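Local coordinates for putative ATP-grasp superfamily protein (Archaeoglobus fulgidus, PDB 3DF7), which is of unknown function but probably binds ATP and a metal ion, as ATP-grasp proteins do, at residues A[32-45]-A[53-66]. Residues are numbered along the deposited sequence; the frame is centred on the assembly and turned at random.
Sequences FDGFKNYYEITGFV and FTLPVDSMDSMEKY
Phe44 reaches across to the chain between Asp58 and Tyr66 and fills the bend that leads into helix 63-67. With chi1 at 53°, its CG stands between the backbone N and the carbonyl carbon, which turns the ring onto the start of that helix. There its edge meets the face of Tyr66 in a T-shaped stack: CD2 lies 3.4 Å above the centre of the tyrosine ring, and the planes are inclined at 58°. The selenomethionines Met60 and Met63 border CZ through CA and CB, and Ser59 O sits over one ring face near the rim. The Tyr66 hydroxyl donates to the anti lone pair of Asp58 OD2 (OH to OD2, 2.6 Å), while Asp58 OD1 accepts from Ser59 N. A leucine in place of Tyr66 would probably leave Phe44 without its aromatic floor and the Asp58 carboxylate freer to turn.

Next to it, Val45 forms a single beta bridge with Val57. Val45 N donates to Pro56 O at 3.1 Å, and Val45 O accepts from Asp58 N at 3.2 Å. Val45 CG1 packs on Phe53 CD1 at 4.0 Å. Leu55 extends this apolar patch, its CD1 lying 3.8 Å from CE1 of Phe32, whose face receives the edge of Phe53, while CD2 meets the backbone at Gly43 O (3.9 Å) and Ile41 O (4.0 Å). Phe28 of helix 18-35 adjoins Val45, Phe53 and Leu55. Beyond edge strand 40-42 of the parallel sheet, the segments thus join mainly through aromatic and aliphatic packing, with two backbone bonds setting the register and one carboxylate linking the Tyr66 hydroxyl to Ser59 N.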
# COMPACT_ATOMS: atom_id res chain seq x y z
N PHE A 32 -12.45 -0.46 -6.60
CA PHE A 32 -13.64 -0.15 -7.38
C PHE A 32 -14.82 -1.00 -6.90
O PHE A 32 -15.91 -0.48 -6.62
CB PHE A 32 -13.37 -0.44 -8.87
CG PHE A 32 -14.53 -0.09 -9.77
CD1 PHE A 32 -14.69 1.20 -10.24
CD2 PHE A 32 -15.46 -1.06 -10.13
CE1 PHE A 32 -15.77 1.54 -11.06
CE2 PHE A 32 -16.54 -0.74 -10.95
CZ PHE A 32 -16.69 0.57 -11.41
N ASP A 33 -14.60 -2.31 -6.79
CA ASP A 33 -15.66 -3.23 -6.36
C ASP A 33 -16.08 -3.03 -4.91
O ASP A 33 -17.20 -3.36 -4.53
CB ASP A 33 -15.22 -4.68 -6.58
CG ASP A 33 -15.07 -5.03 -8.05
OD1 ASP A 33 -15.76 -4.41 -8.88
OD2 ASP A 33 -14.27 -5.93 -8.37
N GLY A 34 -15.18 -2.48 -4.10
CA GLY A 34 -15.50 -2.25 -2.71
C GLY A 34 -16.21 -0.93 -2.48
O GLY A 34 -17.33 -0.90 -1.95
N PHE A 35 -15.59 0.17 -2.88
CA PHE A 35 -16.18 1.49 -2.66
C PHE A 35 -17.45 1.78 -3.45
O PHE A 35 -18.23 2.65 -3.05
CB PHE A 35 -15.15 2.59 -2.94
CG PHE A 35 -14.06 2.67 -1.91
CD1 PHE A 35 -12.86 1.99 -2.10
CD2 PHE A 35 -14.24 3.40 -0.73
CE1 PHE A 35 -11.86 2.02 -1.13
CE2 PHE A 35 -13.25 3.44 0.24
CZ PHE A 35 -12.06 2.75 0.05
N LYS A 36 -17.69 1.06 -4.54
CA LYS A 36 -18.90 1.32 -5.33
C LYS A 36 -20.17 1.04 -4.54
O LYS A 36 -21.26 1.46 -4.93
CB LYS A 36 -18.89 0.49 -6.63
CG LYS A 36 -19.10 -1.00 -6.46
CD LYS A 36 -18.98 -1.71 -7.81
CE LYS A 36 -19.12 -3.22 -7.68
NZ LYS A 36 -18.85 -3.91 -8.98
N ASN A 37 -20.03 0.35 -3.41
CA ASN A 37 -21.17 0.04 -2.56
C ASN A 37 -21.44 1.16 -1.57
O ASN A 37 -22.46 1.17 -0.88
CB ASN A 37 -20.93 -1.27 -1.80
CG ASN A 37 -20.95 -2.47 -2.71
OD1 ASN A 37 -21.93 -2.70 -3.41
ND2 ASN A 37 -19.87 -3.24 -2.70
N TYR A 38 -20.51 2.11 -1.49
CA TYR A 38 -20.66 3.23 -0.58
C TYR A 38 -20.68 4.58 -1.28
O TYR A 38 -21.16 5.57 -0.73
CB TYR A 38 -19.53 3.22 0.46
CG TYR A 38 -19.57 2.01 1.35
CD1 TYR A 38 -18.94 0.82 0.98
CD2 TYR A 38 -20.25 2.04 2.57
CE1 TYR A 38 -18.99 -0.31 1.79
CE2 TYR A 38 -20.32 0.91 3.38
CZ TYR A 38 -19.68 -0.25 2.99
OH TYR A 38 -19.75 -1.36 3.80
N TYR A 39 -20.16 4.62 -2.50
CA TYR A 39 -20.12 5.86 -3.27
C TYR A 39 -20.42 5.59 -4.73
O TYR A 39 -20.36 4.45 -5.18
CB TYR A 39 -18.73 6.50 -3.24
CG TYR A 39 -18.15 6.76 -1.87
CD1 TYR A 39 -17.56 5.73 -1.14
CD2 TYR A 39 -18.17 8.04 -1.32
CE1 TYR A 39 -17.01 5.97 0.12
CE2 TYR A 39 -17.63 8.29 -0.06
CZ TYR A 39 -17.05 7.26 0.65
OH TYR A 39 -16.52 7.51 1.89
N GLU A 40 -20.74 6.65 -5.45
CA GLU A 40 -20.94 6.52 -6.88
C GLU A 40 -19.55 6.86 -7.39
O GLU A 40 -19.06 7.97 -7.21
CB GLU A 40 -21.97 7.54 -7.38
CG GLU A 40 -21.97 7.69 -8.89
CD GLU A 40 -23.33 8.07 -9.44
OE1 GLU A 40 -24.15 8.62 -8.67
OE2 GLU A 40 -23.58 7.81 -10.63
N ILE A 41 -18.90 5.88 -8.00
CA ILE A 41 -17.54 6.07 -8.50
C ILE A 41 -17.45 6.95 -9.74
O ILE A 41 -18.20 6.78 -10.70
CB ILE A 41 -16.87 4.72 -8.83
CG1 ILE A 41 -16.96 3.78 -7.62
CG2 ILE A 41 -15.41 4.94 -9.21
CD1 ILE A 41 -16.34 4.34 -6.35
N THR A 42 -16.53 7.90 -9.70
CA THR A 42 -16.29 8.78 -10.84
C THR A 42 -14.82 8.56 -11.17
O THR A 42 -14.05 8.14 -10.30
CB THR A 42 -16.50 10.26 -10.50
OG1 THR A 42 -15.57 10.66 -9.49
CG2 THR A 42 -17.92 10.49 -9.99
N GLY A 43 -14.43 8.83 -12.40
CA GLY A 43 -13.04 8.63 -12.78
C GLY A 43 -12.91 8.11 -14.19
O GLY A 43 -13.88 8.10 -14.95
N PHE A 44 -11.70 7.67 -14.54
CA PHE A 44 -11.41 7.19 -15.88
C PHE A 44 -10.30 6.14 -15.84
O PHE A 44 -9.62 5.99 -14.83
CB PHE A 44 -10.96 8.37 -16.73
CG PHE A 44 -9.83 9.15 -16.10
CD1 PHE A 44 -8.51 8.74 -16.26
CD2 PHE A 44 -10.10 10.23 -15.26
CE1 PHE A 44 -7.47 9.39 -15.59
CE2 PHE A 44 -9.06 10.89 -14.59
CZ PHE A 44 -7.75 10.47 -14.75
N VAL A 45 -10.13 5.43 -16.94
CA VAL A 45 -9.07 4.43 -17.03
C VAL A 45 -8.31 4.59 -18.33
O VAL A 45 -8.76 5.26 -19.25
CB VAL A 45 -9.65 2.99 -16.95
CG1 VAL A 45 -10.39 2.81 -15.64
CG2 VAL A 45 -10.57 2.72 -18.14
N PHE A 53 -13.66 -1.98 -16.92
CA PHE A 53 -14.44 -1.15 -16.01
C PHE A 53 -15.53 -0.32 -16.66
O PHE A 53 -15.41 0.11 -17.81
CB PHE A 53 -13.50 -0.23 -15.23
CG PHE A 53 -12.39 -0.96 -14.53
CD1 PHE A 53 -11.13 -1.06 -15.11
CD2 PHE A 53 -12.61 -1.55 -13.29
CE1 PHE A 53 -10.10 -1.74 -14.46
CE2 PHE A 53 -11.59 -2.24 -12.63
CZ PHE A 53 -10.33 -2.33 -13.22
N THR A 54 -16.59 -0.08 -15.90
CA THR A 54 -17.70 0.73 -16.37
C THR A 54 -17.40 2.21 -16.11
O THR A 54 -18.14 2.90 -15.42
CB THR A 54 -19.01 0.33 -15.67
OG1 THR A 54 -18.78 0.21 -14.26
CG2 THR A 54 -19.50 -1.02 -16.21
N LEU A 55 -16.28 2.66 -16.67
CA LEU A 55 -15.85 4.05 -16.56
C LEU A 55 -15.35 4.49 -17.93
O LEU A 55 -14.97 3.66 -18.76
CB LEU A 55 -14.72 4.18 -15.54
CG LEU A 55 -15.07 3.98 -14.06
CD1 LEU A 55 -13.79 3.89 -13.23
CD2 LEU A 55 -15.94 5.14 -13.60
N PRO A 56 -15.35 5.81 -18.19
CA PRO A 56 -14.87 6.27 -19.49
C PRO A 56 -13.35 6.21 -19.56
O PRO A 56 -12.67 6.11 -18.53
CB PRO A 56 -15.39 7.70 -19.56
CG PRO A 56 -15.30 8.14 -18.13
CD PRO A 56 -15.85 6.93 -17.38
N VAL A 57 -12.82 6.27 -20.77
CA VAL A 57 -11.39 6.27 -21.01
C VAL A 57 -10.96 7.73 -21.08
O VAL A 57 -11.63 8.54 -21.72
CB VAL A 57 -11.04 5.58 -22.35
CG1 VAL A 57 -9.56 5.72 -22.66
CG2 VAL A 57 -11.42 4.11 -22.30
N ASP A 58 -9.87 8.08 -20.41
CA ASP A 58 -9.39 9.46 -20.45
C ASP A 58 -7.94 9.51 -19.99
O ASP A 58 -7.39 8.52 -19.50
CB ASP A 58 -10.25 10.34 -19.54
CG ASP A 58 -10.29 11.80 -20.00
OD1 ASP A 58 -9.38 12.22 -20.74
OD2 ASP A 58 -11.22 12.52 -19.60
N SER A 59 -7.33 10.68 -20.15
CA SER A 59 -5.95 10.91 -19.75
C SER A 59 -5.90 11.53 -18.37
O SER A 59 -6.75 12.35 -18.02
CB SER A 59 -5.26 11.85 -20.74
OG SER A 59 -4.08 12.41 -20.19
N MSE A 60 -4.90 11.16 -17.58
CA MSE A 60 -4.75 11.73 -16.25
C MSE A 60 -4.57 13.24 -16.36
O MSE A 60 -4.78 13.97 -15.39
CB MSE A 60 -3.55 11.10 -15.53
CG MSE A 60 -2.20 11.39 -16.18
SE MSE A 60 -0.76 10.57 -15.17
CE MSE A 60 -0.69 11.82 -13.68
N ASP A 61 -4.18 13.72 -17.54
CA ASP A 61 -4.00 15.15 -17.74
C ASP A 61 -5.33 15.89 -17.57
O ASP A 61 -5.35 17.11 -17.42
CB ASP A 61 -3.43 15.43 -19.14
CG ASP A 61 -1.98 15.02 -19.26
OD1 ASP A 61 -1.37 15.26 -20.33
OD2 ASP A 61 -1.44 14.45 -18.30
N SER A 62 -6.43 15.15 -17.60
CA SER A 62 -7.76 15.76 -17.45
C SER A 62 -8.41 15.45 -16.10
O SER A 62 -9.61 15.68 -15.92
CB SER A 62 -8.69 15.28 -18.56
OG SER A 62 -8.23 15.69 -19.84
N MSE A 63 -7.63 14.94 -15.14
CA MSE A 63 -8.19 14.60 -13.84
C MSE A 63 -8.85 15.75 -13.07
O MSE A 63 -9.75 15.52 -12.26
CB MSE A 63 -7.14 13.91 -12.96
CG MSE A 63 -5.85 14.65 -12.78
SE MSE A 63 -4.59 13.55 -11.76
CE MSE A 63 -5.55 13.59 -10.13
N GLU A 64 -8.44 16.98 -13.35
CA GLU A 64 -9.02 18.14 -12.68
C GLU A 64 -10.53 18.15 -12.89
O GLU A 64 -11.30 18.37 -11.96
CB GLU A 64 -8.42 19.44 -13.24
CG GLU A 64 -6.91 19.43 -13.42
CD GLU A 64 -6.47 18.60 -14.61
OE1 GLU A 64 -6.96 18.85 -15.73
OE2 GLU A 64 -5.63 17.70 -14.43
N LYS A 65 -10.94 17.91 -14.14
CA LYS A 65 -12.35 17.91 -14.52
C LYS A 65 -13.18 16.92 -13.71
O LYS A 65 -14.37 17.15 -13.45
CB LYS A 65 -12.48 17.58 -16.01
CG LYS A 65 -11.73 18.56 -16.91
CD LYS A 65 -12.31 19.96 -16.81
CE LYS A 65 -11.38 21.00 -17.42
NZ LYS A 65 -10.12 21.14 -16.62
N TYR A 66 -12.56 15.82 -13.30
CA TYR A 66 -13.25 14.81 -12.51
C TYR A 66 -13.27 15.22 -11.04
O TYR A 66 -14.28 15.04 -10.36
CB TYR A 66 -12.56 13.45 -12.68
CG TYR A 66 -12.65 12.91 -14.09
CD1 TYR A 66 -11.83 13.41 -15.10
CD2 TYR A 66 -13.60 11.94 -14.43
CE1 TYR A 66 -11.94 12.94 -16.41
CE2 TYR A 66 -13.72 11.48 -15.74
CZ TYR A 66 -12.89 11.98 -16.72
OH TYR A 66 -13.00 11.51 -18.01